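Local coordinates for protein aminopeptidase C (Lactobacillus rhamnosus, PDB 4K7C) that probably acts as a cysteine aminopeptidase of the papain-like clan, removing residues from the N-terminus of peptides, at residues G287-R292 against N428-P433; D258-I263 against V412-Y417; S62-S67 against E384-E389; M72-N77 against T363-L368. All coordinates share one frame; numbering follows the deposited sequence.

Contacts 3 and 4 adjoin, their centres about 10 Å apart: strand 364-374 of contact 4 pairs with strand 377-384, which leads into segment 384-389 of contact 3. Together they carry parts of what is probably the active site of a papain-like fold. Contact 2, about 16 Å from contact 4 between centres, joins strands 260-264 and 408-414, the latter linked to strand 364-374 through strand 315-319. Contact 1 lies at the surface, its centre about 14 Å from that of contact 2, which it touches through the Arg289-Asp258 salt bridge. Along the chain, first segments follow the order of contacts 3, 4, 2, 1 and second segments 4, 3, 2, 1, both of contact 4 falling between those of contact 3.

Contact 1: residues G287-R292 against N428-P433; sequences GGREVR and NEYDKP
Arg292 sits between Tyr430 and Pro433 in a cation-pi arrangement that ties the loop before strand 293-295 to the type I beta turn, Glu429 to Lys432, by which the chain leaves helix 420-429 at the surface. Its CZ lies 4.9 Å from the centroid of the Tyr430 ring, over the ring face, with the guanidinium plane turned 42° from the ring. The aliphatic part joins in: Arg292 CG is 3.6 Å from Tyr430 CE1. Pro433 covers the opposite face of the guanidinium, with CG 3.5 Å from Arg292 CZ. A bend at chi2 (-60°) folds the arginine back so that NE reaches the backbone of the turn, giving Tyr430 O a bond of 2.8 Å in the carbonyl plane; NH2 adds a weak one to the same oxygen. The far end of the group is fixed within its own segment. NH1 and NH2 grip the single oxygen Glu290 OE1 end-on, a salt bridge, and NH1 also bonds Val291 O, so every guanidinium nitrogen has an acceptor and the group can hardly rotate. Arg289, whose main polar partners are Glu150 and Asp258, reaches Tyr430 through a water that bonds its NH2, Glu290 O and the phenol. A second water lies 2.7 Å from Tyr430 OH and accepts from Glu290 N at 2.9 Å.

Contact 2: residues D258-I263 against V412-Y417; sequences DDYQSI and VISKKY
Asp258 gives its backbone oxygen to Lys415: NZ sits 2.8 Å from Asp258 O, nearly along the C=O axis. On the lysine, CB and CG pass Asp259 O, and from CG the extended chain carries NZ on to Asp258. The carboxylate of Asp258 turns instead to Arg289. Asp259, the end of a short 3-10 turn, accepts from Lys415 N in a nearly straight bond (171°), and a water links the same oxygen to Lys416 N. From Tyr260 onward the chain is a strand, antiparallel to 412-414 with 144° between their directions. Tyr260 and Ser414 form a non-hydrogen-bonded pair; Tyr260 CE1 approaches Ser414 OG to 3.4 Å at a slant to the ring, while Tyr260 CB packs on Val412 CG1 at 3.8 Å. Gln261 and Ile413 are the hydrogen-bonded pair, with Gln261 N 2.8 Å from Ile413 O and Ile413 N 3.0 Å from Gln261 O. The Gln261 chain bends at chi2 (61°), bringing NE2 to Ser262 O, its OE1 lying near Lys415 CE. Ser262 faces Val412 in another non-hydrogen-bonded pair and sends its hydroxyl to His293. Ile263 lays CD1 against Ile413 CB at 3.7 Å and also touches Phe301 and Leu304 of helix 298-310. The seam therefore joins two core strands largely through main-chain bonds, and Lys415 extends it past the strand ends: its ammonium group answers a carbonyl, while a water links it weakly to Asp258 OD1, to which longer-range attraction probably adds.

Contact 3: residues S62-S67 against E384-E389; sequences SNQKQS and ENSWGE
Gln64 meets Ser386 and Trp387 at what is probably the oxyanion-hole side of a papain-like active site, since its place six residues before Cys70 matches the glutamine of that family. CB and then CG run past the carbonyl oxygen of Ser386, with Gln64 CG 3.5 Å from Ser386 O. CG stands between the backbone N and the carbonyl carbon (chi1 78°), and from there the extended chain carries the amide to the serine. At the tip, OE1 accepts from Ser386 OG at 2.6 Å, in the carbonyl plane, and also lies at the indole edge, 3.9 Å from Trp387 CD1. The other branch, NE2, gives a hydrogen to Ser67 O. With a bond at each end, the amide is held against rotation. The backbones are joined as well: Gln64 N donates to Ser386 O, and Gly388 N to Ser62 O at 3.0 Å. Between these bonds Asn63 packs its CB and amide against the backbone of Trp387 and Gly388, while OD1 closes an Asx turn with Lys65 N. A water accepts from Ser62 N and donates to Glu384 OE2 and, at 2.7 Å, to Asn385 O.

Contact 4: residues M72-N77 against T363-L368; sequences MFAALN and THAMVL
Ala74 points its methyl group at strand 364-368, where Ala365 and Val367 point back: this is the central helix of a papain-like fold lying on the strand that carries His364. The two axes are only 6.9 Å apart and run 20° from parallel, consistent with alanines at the closest points. Ala74 CB lodges between its two partners, 4.1 Å from Ala365 CB and 3.8 Å from Val367 CG2, and also rests 3.8 Å from Met366 O. Selenomethionine Met366 itself turns away from the helix. Trp316 of strand 315-319 touches both alanines. One turn on, Asn77 adds its CB to the same valine methyl, at 4.0 Å, while its OD1 bonds Arg80. His364 stands outside the packing; it touches Cys70 near the helix start and bonds Asn385 through NE2, consistent with the cysteine-histidine-asparagine triad of papain-like peptidases. The packing thus joins the helix and the strand that bear the probable catalytic pair. With CG1 of Val367 anti to the backbone N (chi1 175°), the other branch is left facing the helix, and its CG2 comes within 3.3 Å of Ala74 O.

Contact 1: residues G287-R292 against N428-P433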
loop_
_atom_site.group_PDB
_atom_site.type_symbol
_atom_site.label_atom_id
_atom_site.label_comp_id
_atom_site.label_asym_id
_atom_site.label_seq_id
_atom_site.Cartn_x
_atom_site.Cartn_y
_atom_site.Cartn_z
ATOM N N GLY A 287 45.953 20.985 -0.694
ATOM C CA GLY A 287 46.484 21.872 -1.662
ATOM C C GLY A 287 45.485 22.883 -2.180
ATOM O O GLY A 287 45.858 23.802 -2.884
ATOM N N GLY A 288 44.210 22.729 -1.852
ATOM C CA GLY A 288 43.202 23.638 -2.336
ATOM C C GLY A 288 42.900 24.626 -1.247
ATOM O O GLY A 288 43.522 24.617 -0.171
ATOM N N ARG A 289 41.972 25.494 -1.540
ATOM C CA ARG A 289 41.663 26.561 -0.623
ATOM C C ARG A 289 41.123 26.048 0.730
ATOM O O ARG A 289 40.456 24.992 0.787
ATOM C CB ARG A 289 40.670 27.504 -1.283
ATOM C CG ARG A 289 39.258 26.902 -1.433
ATOM C CD ARG A 289 38.177 27.971 -1.589
ATOM N NE ARG A 289 38.353 28.737 -2.836
ATOM C CZ ARG A 289 38.734 30.032 -2.892
ATOM N NH1 ARG A 289 38.858 30.624 -4.083
ATOM N NH2 ARG A 289 38.945 30.750 -1.766
ATOM N N GLU A 290 41.420 26.789 1.794
ATOM C CA GLU A 290 40.981 26.402 3.135
ATOM C C GLU A 290 39.689 27.070 3.505
ATOM O O GLU A 290 39.261 27.976 2.880
ATOM C CB GLU A 290 42.043 26.777 4.187
ATOM C CG GLU A 290 43.377 26.046 4.030
ATOM C CD GLU A 290 44.424 26.537 5.021
ATOM O OE1 GLU A 290 44.164 27.510 5.787
ATOM O OE2 GLU A 290 45.509 25.922 5.046
ATOM N N VAL A 291 39.073 26.588 4.575
ATOM C CA VAL A 291 37.864 27.203 5.155
ATOM C C VAL A 291 38.259 28.553 5.783
ATOM O O VAL A 291 39.236 28.631 6.567
ATOM C CB VAL A 291 37.223 26.212 6.195
ATOM C CG1 VAL A 291 36.088 26.852 7.038
ATOM C CG2 VAL A 291 36.725 24.944 5.493
ATOM N N ARG A 292 37.485 29.574 5.430
ATOM C CA ARG A 292 37.565 30.939 6.029
ATOM C C ARG A 292 36.179 31.526 6.320
ATOM O O ARG A 292 35.383 31.728 5.398
ATOM C CB ARG A 292 38.302 31.855 5.010
ATOM C CG ARG A 292 39.812 31.628 4.870
ATOM C CD ARG A 292 40.662 31.824 6.129
ATOM N NE ARG A 292 42.070 31.587 5.820
ATOM C CZ ARG A 292 42.717 30.438 5.877
ATOM N NH1 ARG A 292 42.129 29.344 6.310
ATOM N NH2 ARG A 292 44.026 30.393 5.527
ATOM N N ASN A 428 43.399 41.332 4.800
ATOM C CA ASN A 428 44.411 41.397 5.889
ATOM C C ASN A 428 44.600 40.122 6.695
ATOM O O ASN A 428 45.699 39.818 7.132
ATOM C CB ASN A 428 44.128 42.540 6.847
ATOM C CG ASN A 428 44.183 43.901 6.198
ATOM O OD1 ASN A 428 44.809 44.103 5.156
ATOM N ND2 ASN A 428 43.481 44.848 6.802
ATOM N N GLU A 429 43.525 39.346 6.925
ATOM C CA GLU A 429 43.606 38.176 7.761
ATOM C C GLU A 429 43.610 36.887 7.014
ATOM O O GLU A 429 43.750 35.821 7.607
ATOM C CB GLU A 429 42.429 38.207 8.764
ATOM C CG GLU A 429 42.496 39.372 9.787
ATOM C CD GLU A 429 41.408 39.384 10.844
ATOM O OE1 GLU A 429 40.858 38.294 11.127
ATOM O OE2 GLU A 429 41.156 40.467 11.428
ATOM N N TYR A 430 43.519 36.943 5.696
ATOM C CA TYR A 430 43.394 35.689 4.940
ATOM C C TYR A 430 44.456 34.662 5.314
ATOM O O TYR A 430 44.140 33.522 5.532
ATOM C CB TYR A 430 43.321 35.941 3.395
ATOM C CG TYR A 430 42.899 34.661 2.671
ATOM C CD1 TYR A 430 41.544 34.344 2.504
ATOM C CD2 TYR A 430 43.830 33.743 2.242
ATOM C CE1 TYR A 430 41.149 33.196 1.897
ATOM C CE2 TYR A 430 43.449 32.561 1.650
ATOM C CZ TYR A 430 42.102 32.280 1.507
ATOM O OH TYR A 430 41.699 31.116 0.850
ATOM N N ASP A 431 45.738 35.048 5.439
ATOM C CA ASP A 431 46.803 34.052 5.733
ATOM C C ASP A 431 47.031 33.799 7.191
ATOM O O ASP A 431 47.735 32.868 7.526
ATOM C CB ASP A 431 48.132 34.472 5.105
ATOM C CG ASP A 431 48.039 34.609 3.606
ATOM O OD1 ASP A 431 47.418 33.756 2.925
ATOM O OD2 ASP A 431 48.571 35.604 3.096
ATOM N N LYS A 432 46.439 34.606 8.062
ATOM C CA LYS A 432 46.581 34.444 9.525
ATOM C C LYS A 432 45.208 34.395 10.236
ATOM O O LYS A 432 44.930 35.186 11.078
ATOM C CB LYS A 432 47.403 35.624 10.108
ATOM C CG LYS A 432 46.822 36.990 9.716
ATOM C CD LYS A 432 47.463 38.229 10.360
ATOM C CE LYS A 432 46.410 39.330 10.529
ATOM N NZ LYS A 432 46.914 40.722 10.705
ATOM N N PRO A 433 44.306 33.507 9.812
ATOM C CA PRO A 433 43.031 33.486 10.534
ATOM C C PRO A 433 43.186 32.981 12.010
ATOM O O PRO A 433 44.078 32.238 12.345
ATOM C CB PRO A 433 42.196 32.544 9.660
ATOM C CG PRO A 433 43.216 31.511 9.223
ATOM C CD PRO A 433 44.452 32.358 8.898
HETATM O O HOH W 1 39.104 30.275 1.118
HETATM O O HOH W 2 43.223 29.016 1.465
#

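Contact 2: residues D258-I263 against V412-Y417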
loop_
_atom_site.group_PDB
_atom_site.type_symbol
_atom_site.label_atom_id
_atom_site.label_comp_id
_atom_site.label_asym_id
_atom_site.label_seq_id
_atom_site.Cartn_x
_atom_site.Cartn_y
_atom_site.Cartn_z
ATOM N N ASP A 258 36.633 33.005 -6.059
ATOM C CA ASP A 258 37.116 33.968 -5.106
ATOM C C ASP A 258 36.179 35.067 -4.655
ATOM O O ASP A 258 36.525 35.766 -3.675
ATOM C CB ASP A 258 38.389 34.703 -5.671
ATOM C CG ASP A 258 39.647 33.961 -5.417
ATOM O OD1 ASP A 258 39.812 33.369 -4.322
ATOM O OD2 ASP A 258 40.529 34.002 -6.329
ATOM N N ASP A 259 35.122 35.329 -5.427
ATOM C CA ASP A 259 34.253 36.431 -5.221
ATOM C C ASP A 259 33.364 36.180 -3.979
ATOM O O ASP A 259 32.650 37.093 -3.651
ATOM C CB ASP A 259 33.288 36.591 -6.406
ATOM C CG ASP A 259 33.952 37.165 -7.661
ATOM O OD1 ASP A 259 35.109 37.539 -7.552
ATOM O OD2 ASP A 259 33.233 37.241 -8.690
ATOM N N TYR A 260 33.444 34.990 -3.336
ATOM C CA TYR A 260 32.403 34.557 -2.293
ATOM C C TYR A 260 33.020 34.456 -0.939
ATOM O O TYR A 260 34.098 33.929 -0.799
ATOM C CB TYR A 260 31.678 33.221 -2.689
ATOM C CG TYR A 260 31.026 33.396 -4.049
ATOM C CD1 TYR A 260 29.891 34.133 -4.198
ATOM C CD2 TYR A 260 31.647 32.937 -5.201
ATOM C CE1 TYR A 260 29.340 34.381 -5.447
ATOM C CE2 TYR A 260 31.099 33.176 -6.474
ATOM C CZ TYR A 260 29.975 33.897 -6.578
ATOM O OH TYR A 260 29.449 34.163 -7.782
ATOM N N GLN A 261 32.320 34.943 0.063
ATOM C CA GLN A 261 32.796 34.849 1.421
ATOM C C GLN A 261 31.743 34.117 2.312
ATOM O O GLN A 261 30.592 34.506 2.366
ATOM C CB GLN A 261 33.083 36.227 1.944
ATOM C CG GLN A 261 33.603 36.304 3.362
ATOM C CD GLN A 261 34.895 35.588 3.522
ATOM O OE1 GLN A 261 35.887 35.883 2.816
ATOM N NE2 GLN A 261 34.952 34.699 4.450
ATOM N N SER A 262 32.247 33.154 3.043
ATOM C CA SER A 262 31.508 32.492 4.102
ATOM C C SER A 262 31.439 33.443 5.271
ATOM O O SER A 262 32.468 33.882 5.769
ATOM C CB SER A 262 32.132 31.185 4.481
ATOM O OG SER A 262 31.423 30.633 5.609
ATOM N N ILE A 263 30.227 33.750 5.675
ATOM C CA ILE A 263 29.936 34.616 6.831
ATOM C C ILE A 263 29.257 33.783 7.884
ATOM O O ILE A 263 28.332 33.007 7.536
ATOM C CB ILE A 263 29.103 35.783 6.338
ATOM C CG1 ILE A 263 30.023 36.614 5.368
ATOM C CG2 ILE A 263 28.688 36.667 7.483
ATOM C CD1 ILE A 263 29.313 37.677 4.665
ATOM N N VAL A 412 26.613 32.517 2.646
ATOM C CA VAL A 412 27.665 32.798 1.708
ATOM C C VAL A 412 27.251 33.998 0.880
ATOM O O VAL A 412 26.232 34.007 0.169
ATOM C CB VAL A 412 28.035 31.587 0.846
ATOM C CG1 VAL A 412 29.086 31.935 -0.182
ATOM C CG2 VAL A 412 28.522 30.447 1.686
ATOM N N ILE A 413 28.042 35.085 0.999
ATOM C CA ILE A 413 27.750 36.361 0.354
ATOM C C ILE A 413 28.842 36.784 -0.677
ATOM O O ILE A 413 30.017 36.563 -0.376
ATOM C CB ILE A 413 27.596 37.443 1.433
ATOM C CG1 ILE A 413 26.395 37.046 2.394
ATOM C CG2 ILE A 413 27.353 38.776 0.830
ATOM C CD1 ILE A 413 25.056 37.095 1.755
ATOM N N SER A 414 28.434 37.340 -1.825
ATOM C CA SER A 414 29.417 37.931 -2.770
ATOM C C SER A 414 30.044 39.137 -2.117
ATOM O O SER A 414 29.363 40.004 -1.575
ATOM C CB SER A 414 28.918 38.339 -4.140
ATOM O OG SER A 414 28.059 37.422 -4.695
ATOM N N LYS A 415 31.364 39.107 -2.125
ATOM C CA LYS A 415 32.231 40.119 -1.512
ATOM C C LYS A 415 31.861 41.563 -1.897
ATOM O O LYS A 415 32.024 42.498 -1.086
ATOM C CB LYS A 415 33.699 39.792 -1.817
ATOM C CG LYS A 415 34.299 38.663 -0.997
ATOM C CD LYS A 415 35.719 38.323 -1.498
ATOM C CE LYS A 415 36.252 37.180 -0.775
ATOM N NZ LYS A 415 37.566 36.735 -1.296
ATOM N N LYS A 416 31.369 41.737 -3.121
ATOM C CA LYS A 416 30.989 43.047 -3.573
ATOM C C LYS A 416 29.852 43.713 -2.770
ATOM O O LYS A 416 29.633 44.897 -2.891
ATOM C CB LYS A 416 30.551 42.983 -5.009
ATOM C CG LYS A 416 29.278 42.225 -5.244
ATOM C CD LYS A 416 29.156 41.984 -6.726
ATOM C CE LYS A 416 27.821 41.431 -7.080
ATOM N NZ LYS A 416 27.680 41.621 -8.565
ATOM N N TYR A 417 29.093 42.924 -1.986
ATOM C CA TYR A 417 28.015 43.481 -1.169
ATOM C C TYR A 417 28.547 43.911 0.162
ATOM O O TYR A 417 27.822 44.548 0.908
ATOM C CB TYR A 417 26.928 42.399 -0.948
ATOM C CG TYR A 417 26.273 41.990 -2.193
ATOM C CD1 TYR A 417 25.638 42.949 -3.028
ATOM C CD2 TYR A 417 26.257 40.670 -2.576
ATOM C CE1 TYR A 417 25.029 42.569 -4.205
ATOM C CE2 TYR A 417 25.676 40.277 -3.753
ATOM C CZ TYR A 417 25.064 41.223 -4.560
ATOM O OH TYR A 417 24.500 40.845 -5.738
HETATM O O HOH W 3 39.176 33.713 -1.782
HETATM O O HOH W 4 31.993 39.700 -5.327
#

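Contact 3: residues S62-S67 against E384-E389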
loop_
_atom_site.group_PDB
_atom_site.type_symbol
_atom_site.label_atom_id
_atom_site.label_comp_id
_atom_site.label_asym_id
_atom_site.label_seq_id
_atom_site.Cartn_x
_atom_site.Cartn_y
_atom_site.Cartn_z
ATOM N N SER A 62 15.539 19.738 -5.953
ATOM C CA SER A 62 16.303 18.512 -6.101
ATOM C C SER A 62 16.075 17.661 -4.815
ATOM O O SER A 62 15.384 18.097 -3.860
ATOM C CB SER A 62 17.809 18.854 -6.307
ATOM O OG SER A 62 18.285 19.728 -5.305
ATOM N N ASN A 63 16.631 16.466 -4.775
ATOM C CA ASN A 63 16.411 15.524 -3.686
ATOM C C ASN A 63 17.644 14.672 -3.495
ATOM O O ASN A 63 18.009 13.848 -4.363
ATOM C CB ASN A 63 15.225 14.593 -4.019
ATOM C CG ASN A 63 14.828 13.740 -2.839
ATOM O OD1 ASN A 63 15.498 13.705 -1.814
ATOM N ND2 ASN A 63 13.730 13.030 -2.991
ATOM N N GLN A 64 18.309 14.884 -2.364
ATOM C CA GLN A 64 19.517 14.170 -1.967
ATOM C C GLN A 64 19.312 12.755 -1.471
ATOM O O GLN A 64 20.265 11.978 -1.352
ATOM C CB GLN A 64 20.236 15.020 -0.913
ATOM C CG GLN A 64 19.636 14.935 0.491
ATOM C CD GLN A 64 20.129 16.018 1.364
ATOM O OE1 GLN A 64 20.007 17.208 1.050
ATOM N NE2 GLN A 64 20.799 15.628 2.408
ATOM N N LYS A 65 18.061 12.402 -1.207
ATOM C CA LYS A 65 17.728 11.070 -0.728
ATOM C C LYS A 65 18.461 10.715 0.547
ATOM O O LYS A 65 18.676 11.609 1.383
ATOM C CB LYS A 65 17.856 10.085 -1.887
ATOM C CG LYS A 65 16.882 10.507 -2.972
ATOM C CD LYS A 65 16.698 9.437 -4.031
ATOM C CE LYS A 65 15.654 9.844 -5.078
ATOM N NZ LYS A 65 15.615 8.888 -6.227
ATOM N N GLN A 66 18.906 9.472 0.690
ATOM C CA GLN A 66 19.463 9.031 1.917
ATOM C C GLN A 66 20.978 9.231 1.837
ATOM O O GLN A 66 21.795 8.300 1.889
ATOM C CB GLN A 66 19.055 7.581 2.211
ATOM C CG GLN A 66 17.557 7.424 2.322
ATOM C CD GLN A 66 17.168 5.966 2.450
ATOM O OE1 GLN A 66 16.930 5.267 1.456
ATOM N NE2 GLN A 66 17.049 5.518 3.653
ATOM N N SER A 67 21.330 10.507 1.869
ATOM C CA SER A 67 22.707 10.871 1.917
ATOM C C SER A 67 22.807 12.225 2.645
ATOM O O SER A 67 21.791 12.917 2.852
ATOM C CB SER A 67 23.283 11.028 0.480
ATOM O OG SER A 67 22.800 12.200 -0.117
ATOM N N GLU A 384 14.788 27.079 -0.164
ATOM C CA GLU A 384 14.836 25.916 -1.034
ATOM C C GLU A 384 15.497 24.767 -0.351
ATOM O O GLU A 384 16.683 24.831 0.023
ATOM C CB GLU A 384 15.570 26.199 -2.398
ATOM C CG GLU A 384 15.643 24.923 -3.267
ATOM C CD GLU A 384 16.354 25.154 -4.580
ATOM O OE1 GLU A 384 16.988 26.230 -4.692
ATOM O OE2 GLU A 384 16.404 24.225 -5.397
ATOM N N ASN A 385 14.732 23.675 -0.164
ATOM C CA ASN A 385 15.288 22.479 0.447
ATOM C C ASN A 385 15.633 21.489 -0.649
ATOM O O ASN A 385 15.381 21.774 -1.794
ATOM C CB ASN A 385 14.374 21.842 1.511
ATOM C CG ASN A 385 15.154 21.076 2.608
ATOM O OD1 ASN A 385 16.346 20.785 2.519
ATOM N ND2 ASN A 385 14.443 20.751 3.683
ATOM N N SER A 386 16.308 20.403 -0.276
ATOM C CA SER A 386 16.837 19.375 -1.218
ATOM C C SER A 386 16.355 17.982 -0.803
ATOM O O SER A 386 17.087 16.963 -0.839
ATOM C CB SER A 386 18.385 19.422 -1.289
ATOM O OG SER A 386 19.016 19.321 -0.016
ATOM N N TRP A 387 15.098 17.933 -0.344
ATOM C CA TRP A 387 14.478 16.693 0.097
ATOM C C TRP A 387 13.357 16.260 -0.813
ATOM O O TRP A 387 12.502 15.436 -0.406
ATOM C CB TRP A 387 13.920 16.849 1.538
ATOM C CG TRP A 387 14.947 17.044 2.560
ATOM C CD1 TRP A 387 16.331 16.856 2.441
ATOM C CD2 TRP A 387 14.722 17.499 3.934
ATOM N NE1 TRP A 387 16.917 17.157 3.647
ATOM C CE2 TRP A 387 15.975 17.586 4.558
ATOM C CE3 TRP A 387 13.578 17.834 4.659
ATOM C CZ2 TRP A 387 16.122 17.941 5.899
ATOM C CZ3 TRP A 387 13.714 18.263 6.016
ATOM C CH2 TRP A 387 14.983 18.341 6.605
ATOM N N GLY A 388 13.313 16.832 -2.021
ATOM C CA GLY A 388 12.273 16.580 -3.027
ATOM C C GLY A 388 10.984 17.324 -2.687
ATOM O O GLY A 388 10.869 18.091 -1.677
ATOM N N GLU A 389 9.994 17.051 -3.492
ATOM C CA GLU A 389 8.751 17.886 -3.540
ATOM C C GLU A 389 7.649 17.499 -2.574
ATOM O O GLU A 389 6.658 18.237 -2.469
ATOM C CB GLU A 389 8.109 17.858 -4.927
ATOM C CG GLU A 389 8.948 18.439 -6.009
ATOM C CD GLU A 389 8.217 18.601 -7.324
ATOM O OE1 GLU A 389 7.424 17.663 -7.707
ATOM O OE2 GLU A 389 8.484 19.648 -7.985
HETATM O O HOH W 5 16.674 21.702 -4.164
#

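Contact 4: residues M72-N77 against T363-L368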
loop_
_atom_site.group_PDB
_atom_site.type_symbol
_atom_site.label_atom_id
_atom_site.label_comp_id
_atom_site.label_asym_id
_atom_site.label_seq_id
_atom_site.Cartn_x
_atom_site.Cartn_y
_atom_site.Cartn_z
HETATM N N MSE A 72 26.348 20.238 -0.824
HETATM C CA MSE A 72 26.554 20.129 -2.275
HETATM C C MSE A 72 25.319 20.472 -3.079
HETATM O O MSE A 72 25.358 21.215 -4.025
HETATM C CB MSE A 72 26.958 18.713 -2.695
HETATM C CG MSE A 72 28.087 18.118 -1.980
HETATM SE SE MSE A 72 28.315 16.310 -2.727
HETATM C CE MSE A 72 29.785 16.142 -1.491
ATOM N N PHE A 73 24.185 19.916 -2.666
ATOM C CA PHE A 73 22.903 20.200 -3.297
ATOM C C PHE A 73 22.621 21.682 -3.243
ATOM O O PHE A 73 22.234 22.286 -4.273
ATOM C CB PHE A 73 21.737 19.374 -2.670
ATOM C CG PHE A 73 21.632 17.986 -3.253
ATOM C CD1 PHE A 73 20.599 17.664 -4.128
ATOM C CD2 PHE A 73 22.544 17.047 -2.958
ATOM C CE1 PHE A 73 20.504 16.421 -4.689
ATOM C CE2 PHE A 73 22.480 15.771 -3.508
ATOM C CZ PHE A 73 21.474 15.477 -4.418
ATOM N N ALA A 74 22.855 22.279 -2.070
ATOM C CA ALA A 74 22.590 23.702 -1.908
ATOM C C ALA A 74 23.530 24.575 -2.754
ATOM O O ALA A 74 23.102 25.494 -3.454
ATOM C CB ALA A 74 22.656 24.096 -0.466
ATOM N N ALA A 75 24.781 24.255 -2.760
ATOM C CA ALA A 75 25.734 25.028 -3.604
ATOM C C ALA A 75 25.344 24.862 -5.053
ATOM O O ALA A 75 25.278 25.854 -5.810
ATOM C CB ALA A 75 27.142 24.599 -3.387
ATOM N N LEU A 76 25.164 23.603 -5.504
ATOM C CA LEU A 76 24.816 23.380 -6.887
ATOM C C LEU A 76 23.457 24.024 -7.262
ATOM O O LEU A 76 23.216 24.397 -8.401
ATOM C CB LEU A 76 24.829 21.874 -7.222
ATOM C CG LEU A 76 26.233 21.213 -7.136
ATOM C CD1 LEU A 76 26.181 19.674 -7.234
ATOM C CD2 LEU A 76 27.179 21.754 -8.183
ATOM N N ASN A 77 22.576 24.182 -6.272
ATOM C CA ASN A 77 21.339 24.878 -6.496
ATOM C C ASN A 77 21.599 26.330 -6.895
ATOM O O ASN A 77 21.028 26.827 -7.858
ATOM C CB ASN A 77 20.414 24.860 -5.253
ATOM C CG ASN A 77 19.651 23.542 -5.099
ATOM O OD1 ASN A 77 19.452 22.793 -6.060
ATOM N ND2 ASN A 77 19.167 23.273 -3.840
ATOM N N THR A 363 23.785 21.876 10.992
ATOM C CA THR A 363 23.540 20.503 10.680
ATOM C C THR A 363 23.048 20.324 9.216
ATOM O O THR A 363 23.016 19.205 8.716
ATOM C CB THR A 363 22.499 19.875 11.602
ATOM O OG1 THR A 363 21.253 20.531 11.359
ATOM C CG2 THR A 363 22.911 20.005 13.083
ATOM N N HIS A 364 22.639 21.400 8.549
ATOM C CA HIS A 364 22.006 21.293 7.214
ATOM C C HIS A 364 22.230 22.605 6.430
ATOM O O HIS A 364 22.177 23.706 6.953
ATOM C CB HIS A 364 20.505 20.976 7.385
ATOM C CG HIS A 364 19.786 20.618 6.110
ATOM N ND1 HIS A 364 20.294 19.716 5.191
ATOM C CD2 HIS A 364 18.585 21.021 5.613
ATOM C CE1 HIS A 364 19.447 19.601 4.169
ATOM N NE2 HIS A 364 18.402 20.376 4.409
ATOM N N ALA A 365 22.480 22.473 5.143
ATOM C CA ALA A 365 22.696 23.616 4.238
ATOM C C ALA A 365 21.455 23.639 3.333
ATOM O O ALA A 365 21.030 22.574 2.801
ATOM C CB ALA A 365 23.953 23.390 3.344
HETATM N N MSE A 366 20.956 24.832 3.107
HETATM C CA MSE A 366 19.840 25.088 2.202
HETATM C C MSE A 366 20.154 26.407 1.498
HETATM O O MSE A 366 21.239 26.942 1.606
HETATM C CB MSE A 366 18.463 25.028 2.922
HETATM C CG MSE A 366 18.238 23.651 3.566
HETATM SE SE MSE A 366 16.528 23.593 4.567
HETATM C CE MSE A 366 17.025 24.729 6.083
ATOM N N VAL A 367 19.156 26.950 0.787
ATOM C CA VAL A 367 19.285 28.140 0.006
ATOM C C VAL A 367 18.081 29.083 0.303
ATOM O O VAL A 367 16.923 28.669 0.252
ATOM C CB VAL A 367 19.390 27.787 -1.527
ATOM C CG1 VAL A 367 19.403 29.070 -2.378
ATOM C CG2 VAL A 367 20.545 26.911 -1.832
ATOM N N LEU A 368 18.402 30.330 0.628
ATOM C CA LEU A 368 17.411 31.418 0.642
ATOM C C LEU A 368 17.103 31.869 -0.759
ATOM O O LEU A 368 18.031 32.224 -1.516
ATOM C CB LEU A 368 17.911 32.638 1.466
ATOM C CG LEU A 368 18.448 32.190 2.844
ATOM C CD1 LEU A 368 19.167 33.339 3.471
ATOM C CD2 LEU A 368 17.329 31.775 3.828
#